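PDB 2P2W: citrate synthase from Thermotoga maritima, which probably catalyses the condensation of oxaloacetate with acetyl-CoA, with hydrolysis, to give citrate and free CoA in the tricarboxylic acid cycle. Local coordinates for residues F234-K237 with C238-E241; T255-P258 with R259-F262; G311-R314 with N315-T318; A319-A322 with T323-V327. All blocks are in the same frame, centred on the assembly; numbering follows the deposited sequence.

Contact 1: F234-K237 with C238-E241; sequences FVQK and CLKE
The carbonyl oxygen of Phe234 takes the backbone N-H of Cys238, with Cys238 N 3.0 Å from Phe234 O, and the same i to i+4 bond recurs for Val235 with Leu239, Gln236 with Lys240 and Lys237 with Glu241. These four bonds are the regular i to i+4 bonds of an alpha-helix, and the helical repeat brings residues four apart to the same side. On the buried side Cys238 lays its sulfur over one face of the Phe234 ring, a sulfur-aromatic contact in which SG stands 3.9 Å from the ring centroid and 24° off the ring normal. Phe234 holds CG anti to its own nitrogen (chi1 177°), which swings the ring along the helix until CZ lies 3.6 Å from Cys238 SG. The small, polarisable thiol suits a place directly over an aromatic face. On the exposed side the extended chain of Lys237 crosses the carboxylate of Glu241, CE resting 3.4 Å from OE2. Their charged ends, Lys237 NZ and Glu241 OE2, stay 4.3 Å apart, too far for a salt bridge, and probably attract only loosely in solvent. Gln236 sends its amide nitrogen to the hydroxyl of Tyr286. Helix 231-241 thus rests with Phe234 against helix 214-225, at Met221 and Ile225, and with Val235 against helix 275-289, at Leu283 and Ile287.

Contact 2: T255-P258 with R259-F262; sequences TYDP and RAVF
Arg259 reaches back over the start of its helix to Asp257, and almost every atom on the way has a neighbour there. Its CB lies 3.3 Å from Asp257 OD1, and CG and CD pass the same oxygen a little farther off. The chain bends at chi3 (-56°), which brings the guanidinium edge round to the carboxylate. Arg259 NE then gives a nearly straight bond to the syn lone pair of Asp257 OD1 at 3.0 Å, and Arg259 NH2 meets Asp257 OD2 at 2.7 Å. This is a side-on, two-nitrogen salt bridge, with the two planes only 17° apart. The remaining nitrogen, NH1, bonds to a bound citrate anion, probably from the crystallisation liquor, near the predicted active-site His250. Fixing the guanidinium edge-on to Asp257 probably helps to aim NH1 at the anion.

Asp257 is also the N-cap of helix 258-270: OD1 accepts from Arg259 N at 2.9 Å on its anti side, so one oxygen serves two donors of the same residue. Aspartate suits the post because its short chain can turn back on the first turn, while its negative charge probably suits both the arginine and the helix N-terminus. OD2 has a further donor in Val299 N. Pro258 fits the first helical turn, where no backbone N-H is needed for an i to i-4 bond. Asp257 O binds Val261 N at 3.0 Å, and Pro258 O takes Phe262 N. At the outer side Val261 sets CG2 3.9 Å from Tyr256 CB, while the Tyr256 ring packs edge-to-face with Tyr296.

Contact 3: G311-R314 with N315-T318; sequences GFPR and NMFT
Asn315 meets Pro313 at the turn that leads into helix 317-337, just after the Schellman motif at Gly311 has ended the helix before it; the positive phi there is one that glycine adopts readily. Asn315 swings its CG between its own backbone nitrogen and carbonyl carbon (chi1 72°), which lets OD1 lie 3.5 Å from Pro313 CB. Met316 comes next. Its N-H closes the turn on Pro313 O, with N and O 2.9 Å apart, the donor standing well above the carbonyl plane. Its flexible thioether then reaches two rings: SD lies 3.9 Å from Phe312 CD1, an oblique Met-aromatic contact, and the terminal CE rests 4.0 Å from Pro313 CG. Phe312 and Met316 both pack on Met155 of helix 147-156, so these apolar residues join the turn to the interior.

Phe317, in the first turn of the helix, bonds through N to Arg314 O. Its ring folds back against the turn and receives Arg314 CA over its centre, a CH-pi contact. Arg314 runs extended alongside, passing the ring with its aliphatic part and carrying its guanidinium to salt bridges with Glu223 and Glu308; a long chain with an apolar stem and a charged end suits both tasks. The edge of the Phe317 ring faces the Phe312 carbonyl, Phe317 CE1 standing 3.4 Å from Phe312 O.

Contact 4: A319-A322 with T323-V327; sequences ALFA and TARVV
Among the hydrogen bonds, Thr323 doubles its hold on Ala319. Backbone N and side-chain OG1 of Thr323 both donate to Ala319 O, OG1 at 2.8 Å, and they approach from opposite faces of the carbonyl plane. OG1 is set anti to its own carbonyl carbon (chi1 -65°), which directs it back down the helix. A threonine suits a buried helix here because the preceding turn supplies the acceptor its hydroxyl needs. Phe321 O also has two donors: Arg325 N binds almost straight at 2.8 Å, in the carbonyl plane, while Ala324 N comes from above that plane at 3.1 Å. Ala322 O takes Val326 N.

The chief side-chain packing pairs Phe321 with Arg325, lying alongside each other. The guanidinium stands 88° to the ring plane, so a face of the cationic group covers the ring edge, with NH2 3.4 Å from Phe321 CE1. Bends at chi2 and chi3 fold the arginine back to this position. Its polar atoms are held elsewhere too: NE bonds to Leu173 O, and NH2 to a bound citrate anion, probably from the crystallisation liquor. Phe321, itself about 4 Å from the predicted active-site Asp300 (side chain to side chain), probably helps to position the arginine.

Small residues let the helices close in: Ala322 meets helix 195-207 at Leu203 and Leu206, Ala319 meets Leu126 of helix 110-133, and Ala324 lies against Phe170 of helix 163-173.

How the contacts relate
Contact 4 is wholly buried near the chain's centre and contact 2 is largely buried, whereas contact 3 is partly buried and contact 1 lies outermost, with half its residues exposed. Contacts 3 and 4 share helix 317-337, one at its start and the other further along, and they touch where Phe312 CG meets Leu320 CD1 at 3.8 Å. Contacts 2 and 4 come from different helices but converge on the same citrate anion, where Arg259 and Arg325 both bind OB2. Arginines meet the anion in contacts 2 and 4, contact 3 mixes apolar packing with an arginine that salt-bridges to other helices, and contact 1 pairs a buried sulfur-aromatic face with an exposed charged one.

Contact 1: F234-K237 with C238-E241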
loop_
_atom_site.group_PDB
_atom_site.type_symbol
_atom_site.label_atom_id
_atom_site.label_comp_id
_atom_site.label_asym_id
_atom_site.label_seq_id
_atom_site.Cartn_x
_atom_site.Cartn_y
_atom_site.Cartn_z
ATOM N N PHE A 234 28.847 -20.951 -6.267
ATOM C CA PHE A 234 27.721 -20.038 -6.415
ATOM C C PHE A 234 27.831 -18.862 -5.448
ATOM O O PHE A 234 27.612 -17.711 -5.831
ATOM C CB PHE A 234 26.406 -20.772 -6.159
ATOM C CG PHE A 234 25.199 -19.884 -6.225
ATOM C CD1 PHE A 234 24.693 -19.465 -7.452
ATOM C CD2 PHE A 234 24.575 -19.455 -5.058
ATOM C CE1 PHE A 234 23.580 -18.629 -7.515
ATOM C CE2 PHE A 234 23.462 -18.618 -5.107
ATOM C CZ PHE A 234 22.964 -18.205 -6.339
ATOM N N VAL A 235 28.157 -19.160 -4.194
ATOM C CA VAL A 235 28.284 -18.117 -3.179
ATOM C C VAL A 235 29.398 -17.133 -3.531
ATOM O O VAL A 235 29.203 -15.920 -3.460
ATOM C CB VAL A 235 28.552 -18.725 -1.779
ATOM C CG1 VAL A 235 28.840 -17.620 -0.771
ATOM C CG2 VAL A 235 27.339 -19.535 -1.330
ATOM N N GLN A 236 30.558 -17.653 -3.920
ATOM C CA GLN A 236 31.679 -16.792 -4.284
ATOM C C GLN A 236 31.308 -15.891 -5.457
ATOM O O GLN A 236 31.678 -14.714 -5.488
ATOM C CB GLN A 236 32.910 -17.632 -4.631
ATOM C CG GLN A 236 33.587 -18.241 -3.415
ATOM C CD GLN A 236 33.912 -17.199 -2.352
ATOM O OE1 GLN A 236 34.468 -16.142 -2.654
ATOM N NE2 GLN A 236 33.575 -17.499 -1.103
ATOM N N LYS A 237 30.571 -16.450 -6.412
ATOM C CA LYS A 237 30.119 -15.708 -7.582
ATOM C C LYS A 237 29.202 -14.569 -7.145
ATOM O O LYS A 237 29.298 -13.452 -7.651
ATOM C CB LYS A 237 29.359 -16.636 -8.534
ATOM C CG LYS A 237 28.586 -15.919 -9.635
ATOM C CD LYS A 237 27.563 -16.847 -10.279
ATOM C CE LYS A 237 27.325 -16.496 -11.737
ATOM N NZ LYS A 237 25.997 -16.985 -12.214
ATOM N N CYS A 238 28.305 -14.864 -6.206
ATOM C CA CYS A 238 27.375 -13.862 -5.697
ATOM C C CYS A 238 28.111 -12.708 -5.022
ATOM O O CYS A 238 27.739 -11.545 -5.182
ATOM C CB CYS A 238 26.397 -14.504 -4.710
ATOM S SG CYS A 238 25.038 -15.394 -5.511
ATOM N N LEU A 239 29.155 -13.030 -4.269
ATOM C CA LEU A 239 29.927 -12.003 -3.583
ATOM C C LEU A 239 30.603 -11.073 -4.589
ATOM O O LEU A 239 30.602 -9.853 -4.419
ATOM C CB LEU A 239 30.975 -12.650 -2.673
ATOM C CG LEU A 239 30.396 -13.511 -1.547
ATOM C CD1 LEU A 239 31.525 -14.097 -0.708
ATOM C CD2 LEU A 239 29.468 -12.664 -0.683
ATOM N N LYS A 240 31.169 -11.656 -5.641
ATOM C CA LYS A 240 31.846 -10.882 -6.677
ATOM C C LYS A 240 30.879 -9.973 -7.435
ATOM O O LYS A 240 31.190 -8.812 -7.705
ATOM C CB LYS A 240 32.539 -11.819 -7.669
ATOM C CG LYS A 240 32.857 -11.170 -9.008
ATOM C CD LYS A 240 32.991 -12.211 -10.110
ATOM C CE LYS A 240 32.353 -11.731 -11.407
ATOM N NZ LYS A 240 31.860 -12.868 -12.241
ATOM N N GLU A 241 29.710 -10.507 -7.778
ATOM C CA GLU A 241 28.708 -9.745 -8.520
ATOM C C GLU A 241 27.849 -8.884 -7.606
ATOM O O GLU A 241 27.021 -8.107 -8.078
ATOM C CB GLU A 241 27.784 -10.689 -9.291
ATOM C CG GLU A 241 28.462 -11.490 -10.377
ATOM C CD GLU A 241 27.551 -12.554 -10.951
ATOM O OE1 GLU A 241 26.499 -12.827 -10.334
ATOM O OE2 GLU A 241 27.890 -13.123 -12.008
#

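Contact 2: T255-P258 with R259-F262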
loop_
_atom_site.group_PDB
_atom_site.type_symbol
_atom_site.label_atom_id
_atom_site.label_comp_id
_atom_site.label_asym_id
_atom_site.label_seq_id
_atom_site.Cartn_x
_atom_site.Cartn_y
_atom_site.Cartn_z
ATOM N N THR A 255 21.693 -12.979 14.020
ATOM C CA THR A 255 22.071 -14.386 14.108
ATOM C C THR A 255 20.978 -15.251 13.480
ATOM O O THR A 255 20.229 -14.811 12.617
ATOM C CB THR A 255 22.216 -14.748 15.587
ATOM O OG1 THR A 255 22.640 -16.109 15.706
ATOM C CG2 THR A 255 20.864 -14.592 16.288
ATOM N N TYR A 256 20.813 -16.499 13.897
ATOM C CA TYR A 256 19.769 -17.343 13.333
ATOM C C TYR A 256 18.364 -16.796 13.558
ATOM O O TYR A 256 18.072 -16.195 14.589
ATOM C CB TYR A 256 19.835 -18.754 13.925
ATOM C CG TYR A 256 21.106 -19.510 13.615
ATOM C CD1 TYR A 256 21.215 -20.273 12.454
ATOM C CD2 TYR A 256 22.196 -19.474 14.488
ATOM C CE1 TYR A 256 22.377 -20.985 12.165
ATOM C CE2 TYR A 256 23.367 -20.186 14.211
ATOM C CZ TYR A 256 23.446 -20.938 13.047
ATOM O OH TYR A 256 24.586 -21.650 12.762
ATOM N N ASP A 257 17.505 -17.017 12.569
ATOM C CA ASP A 257 16.103 -16.614 12.616
ATOM C C ASP A 257 15.424 -17.841 13.235
ATOM O O ASP A 257 15.441 -18.918 12.643
ATOM C CB ASP A 257 15.626 -16.355 11.176
ATOM C CG ASP A 257 14.147 -16.013 11.074
ATOM O OD1 ASP A 257 13.344 -16.420 11.943
ATOM O OD2 ASP A 257 13.787 -15.331 10.085
ATOM N N PRO A 258 14.834 -17.697 14.438
ATOM C CA PRO A 258 14.167 -18.822 15.115
ATOM C C PRO A 258 13.102 -19.539 14.285
ATOM O O PRO A 258 12.888 -20.745 14.444
ATOM C CB PRO A 258 13.593 -18.178 16.378
ATOM C CG PRO A 258 13.318 -16.770 15.938
ATOM C CD PRO A 258 14.547 -16.428 15.131
ATOM N N ARG A 259 12.432 -18.798 13.408
ATOM C CA ARG A 259 11.409 -19.390 12.548
ATOM C C ARG A 259 12.086 -20.277 11.500
ATOM O O ARG A 259 11.565 -21.335 11.142
ATOM C CB ARG A 259 10.603 -18.289 11.857
ATOM C CG ARG A 259 9.969 -17.295 12.823
ATOM C CD ARG A 259 9.506 -16.053 12.081
ATOM N NE ARG A 259 10.610 -15.441 11.344
ATOM C CZ ARG A 259 10.475 -14.416 10.509
ATOM N NH1 ARG A 259 9.277 -13.880 10.307
ATOM N NH2 ARG A 259 11.533 -13.933 9.870
ATOM N N ALA A 260 13.245 -19.845 11.009
ATOM C CA ALA A 260 13.981 -20.627 10.015
ATOM C C ALA A 260 14.487 -21.915 10.668
ATOM O O ALA A 260 14.440 -22.989 10.068
ATOM C CB ALA A 260 15.160 -19.818 9.462
ATOM N N VAL A 261 14.974 -21.798 11.899
ATOM C CA VAL A 261 15.473 -22.955 12.634
ATOM C C VAL A 261 14.354 -23.974 12.831
ATOM O O VAL A 261 14.546 -25.176 12.615
ATOM C CB VAL A 261 16.024 -22.537 14.014
ATOM C CG1 VAL A 261 16.400 -23.773 14.823
ATOM C CG2 VAL A 261 17.237 -21.624 13.832
ATOM N N PHE A 262 13.183 -23.489 13.239
ATOM C CA PHE A 262 12.035 -24.359 13.459
ATOM C C PHE A 262 11.671 -25.090 12.162
ATOM O O PHE A 262 11.544 -26.316 12.150
ATOM C CB PHE A 262 10.835 -23.537 13.967
ATOM C CG PHE A 262 9.663 -24.372 14.409
ATOM C CD1 PHE A 262 8.890 -25.069 13.482
ATOM C CD2 PHE A 262 9.333 -24.467 15.759
ATOM C CE1 PHE A 262 7.809 -25.848 13.892
ATOM C CE2 PHE A 262 8.253 -25.244 16.183
ATOM C CZ PHE A 262 7.489 -25.936 15.249
#

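Contact 3: G311-R314 with N315-T318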
loop_
_atom_site.group_PDB
_atom_site.type_symbol
_atom_site.label_atom_id
_atom_site.label_comp_id
_atom_site.label_asym_id
_atom_site.label_seq_id
_atom_site.Cartn_x
_atom_site.Cartn_y
_atom_site.Cartn_z
ATOM N N GLY A 311 3.245 -29.229 -1.826
ATOM C CA GLY A 311 2.470 -29.294 -3.079
ATOM C C GLY A 311 1.819 -27.946 -3.515
ATOM O O GLY A 311 0.964 -27.960 -4.391
ATOM N N PHE A 312 2.212 -26.812 -2.941
ATOM C CA PHE A 312 1.635 -25.531 -3.343
ATOM C C PHE A 312 2.397 -24.888 -4.499
ATOM O O PHE A 312 3.612 -25.048 -4.614
ATOM C CB PHE A 312 1.612 -24.555 -2.163
ATOM C CG PHE A 312 0.651 -24.938 -1.079
ATOM C CD1 PHE A 312 -0.670 -24.513 -1.131
ATOM C CD2 PHE A 312 1.054 -25.748 -0.024
ATOM C CE1 PHE A 312 -1.584 -24.892 -0.147
ATOM C CE2 PHE A 312 0.146 -26.134 0.970
ATOM C CZ PHE A 312 -1.175 -25.704 0.904
ATOM N N PRO A 313 1.685 -24.155 -5.375
ATOM C CA PRO A 313 2.301 -23.480 -6.523
ATOM C C PRO A 313 3.249 -22.393 -6.016
ATOM O O PRO A 313 2.934 -21.694 -5.054
ATOM C CB PRO A 313 1.108 -22.869 -7.261
ATOM C CG PRO A 313 -0.186 -23.152 -6.569
ATOM C CD PRO A 313 0.228 -23.942 -5.362
ATOM N N ARG A 314 4.394 -22.242 -6.669
ATOM C CA ARG A 314 5.386 -21.250 -6.266
ATOM C C ARG A 314 4.841 -19.813 -6.243
ATOM O O ARG A 314 5.231 -18.988 -5.426
ATOM C CB ARG A 314 6.589 -21.360 -7.203
ATOM C CG ARG A 314 7.296 -22.706 -7.042
ATOM C CD ARG A 314 8.595 -22.808 -7.850
ATOM N NE ARG A 314 9.271 -24.071 -7.528
ATOM C CZ ARG A 314 10.450 -24.331 -8.120
ATOM N NH1 ARG A 314 10.976 -23.468 -8.971
ATOM N NH2 ARG A 314 11.098 -25.462 -7.824
ATOM N N ASN A 315 3.940 -19.499 -7.195
ATOM C CA ASN A 315 3.430 -18.130 -7.231
ATOM C C ASN A 315 2.329 -17.878 -6.189
ATOM O O ASN A 315 1.641 -16.861 -6.196
ATOM C CB ASN A 315 2.976 -17.780 -8.656
ATOM C CG ASN A 315 1.701 -18.499 -9.009
ATOM O OD1 ASN A 315 1.424 -19.602 -8.549
ATOM N ND2 ASN A 315 0.918 -17.854 -9.891
ATOM N N MET A 316 2.161 -18.869 -5.277
ATOM C CA MET A 316 1.260 -18.686 -4.140
ATOM C C MET A 316 2.024 -18.575 -2.803
ATOM O O MET A 316 1.450 -18.296 -1.753
ATOM C CB MET A 316 0.266 -19.862 -4.083
ATOM C CG MET A 316 -0.869 -19.617 -3.082
ATOM S SD MET A 316 -1.793 -21.109 -2.685
ATOM C CE MET A 316 -2.756 -21.220 -4.202
ATOM N N PHE A 317 3.354 -18.850 -2.858
ATOM C CA PHE A 317 4.160 -18.825 -1.624
ATOM C C PHE A 317 3.996 -17.495 -0.837
ATOM O O PHE A 317 3.799 -17.499 0.369
ATOM C CB PHE A 317 5.639 -19.010 -1.994
ATOM C CG PHE A 317 5.980 -20.432 -2.367
ATOM C CD1 PHE A 317 4.982 -21.380 -2.573
ATOM C CD2 PHE A 317 7.312 -20.781 -2.557
ATOM C CE1 PHE A 317 5.326 -22.673 -2.970
ATOM C CE2 PHE A 317 7.647 -22.075 -2.957
ATOM C CZ PHE A 317 6.656 -23.021 -3.165
ATOM N N THR A 318 4.089 -16.354 -1.516
ATOM C CA THR A 318 3.948 -15.081 -0.820
ATOM C C THR A 318 2.524 -14.924 -0.279
ATOM O O THR A 318 2.317 -14.333 0.780
ATOM C CB THR A 318 4.279 -13.881 -1.745
ATOM O OG1 THR A 318 5.605 -14.027 -2.264
ATOM C CG2 THR A 318 4.215 -12.576 -0.962
#

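Contact 4: A319-A322 with T323-V327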
loop_
_atom_site.group_PDB
_atom_site.type_symbol
_atom_site.label_atom_id
_atom_site.label_comp_id
_atom_site.label_asym_id
_atom_site.label_seq_id
_atom_site.Cartn_x
_atom_site.Cartn_y
_atom_site.Cartn_z
ATOM N N ALA A 319 1.546 -15.462 -1.003
ATOM C CA ALA A 319 0.154 -15.372 -0.565
ATOM C C ALA A 319 -0.063 -16.248 0.670
ATOM O O ALA A 319 -0.916 -15.951 1.510
ATOM C CB ALA A 319 -0.785 -15.797 -1.693
ATOM N N LEU A 320 0.702 -17.333 0.778
ATOM C CA LEU A 320 0.593 -18.219 1.938
ATOM C C LEU A 320 1.143 -17.478 3.153
ATOM O O LEU A 320 0.630 -17.608 4.265
ATOM C CB LEU A 320 1.382 -19.510 1.708
ATOM C CG LEU A 320 0.779 -20.461 0.670
ATOM C CD1 LEU A 320 1.771 -21.584 0.377
ATOM C CD2 LEU A 320 -0.544 -21.020 1.179
ATOM N N PHE A 321 2.202 -16.710 2.922
ATOM C CA PHE A 321 2.826 -15.903 3.962
ATOM C C PHE A 321 1.757 -14.907 4.433
ATOM O O PHE A 321 1.518 -14.751 5.634
ATOM C CB PHE A 321 4.026 -15.153 3.359
ATOM C CG PHE A 321 4.944 -14.509 4.372
ATOM C CD1 PHE A 321 4.480 -14.105 5.622
ATOM C CD2 PHE A 321 6.277 -14.257 4.043
ATOM C CE1 PHE A 321 5.326 -13.460 6.527
ATOM C CE2 PHE A 321 7.133 -13.612 4.942
ATOM C CZ PHE A 321 6.657 -13.213 6.184
ATOM N N ALA A 322 1.100 -14.256 3.474
ATOM C CA ALA A 322 0.065 -13.265 3.775
ATOM C C ALA A 322 -1.136 -13.848 4.525
ATOM O O ALA A 322 -1.718 -13.192 5.390
ATOM C CB ALA A 322 -0.407 -12.597 2.479
ATOM N N THR A 323 -1.506 -15.075 4.179
ATOM C CA THR A 323 -2.634 -15.750 4.811
ATOM C C THR A 323 -2.445 -15.751 6.321
ATOM O O THR A 323 -3.411 -15.683 7.086
ATOM C CB THR A 323 -2.756 -17.197 4.283
ATOM O OG1 THR A 323 -3.082 -17.156 2.889
ATOM C CG2 THR A 323 -3.837 -17.965 5.030
ATOM N N ALA A 324 -1.189 -15.822 6.745
ATOM C CA ALA A 324 -0.874 -15.805 8.163
ATOM C C ALA A 324 -0.599 -14.382 8.649
ATOM O O ALA A 324 -1.197 -13.926 9.622
ATOM C CB ALA A 324 0.336 -16.690 8.442
ATOM N N ARG A 325 0.297 -13.684 7.957
ATOM C CA ARG A 325 0.712 -12.338 8.391
ATOM C C ARG A 325 -0.438 -11.306 8.407
ATOM O O ARG A 325 -0.367 -10.268 9.053
ATOM C CB ARG A 325 1.828 -11.861 7.460
ATOM C CG ARG A 325 2.374 -10.491 7.860
ATOM C CD ARG A 325 2.791 -10.447 9.334
ATOM N NE ARG A 325 3.843 -11.432 9.603
ATOM C CZ ARG A 325 5.101 -11.100 9.257
ATOM N NH1 ARG A 325 5.351 -9.928 8.701
ATOM N NH2 ARG A 325 6.097 -11.961 9.484
ATOM N N VAL A 326 -1.550 -11.578 7.726
ATOM C CA VAL A 326 -2.672 -10.646 7.752
ATOM C C VAL A 326 -3.125 -10.449 9.203
ATOM O O VAL A 326 -3.618 -9.379 9.568
ATOM C CB VAL A 326 -3.860 -11.147 6.874
ATOM C CG1 VAL A 326 -4.436 -12.432 7.437
ATOM C CG2 VAL A 326 -4.928 -10.064 6.779
ATOM N N VAL A 327 -2.940 -11.482 10.029
ATOM C CA VAL A 327 -3.295 -11.410 11.446
ATOM C C VAL A 327 -2.424 -10.346 12.124
ATOM O O VAL A 327 -2.923 -9.487 12.857
ATOM C CB VAL A 327 -3.064 -12.771 12.158
ATOM C CG1 VAL A 327 -3.400 -12.656 13.642
ATOM C CG2 VAL A 327 -3.924 -13.849 11.511
#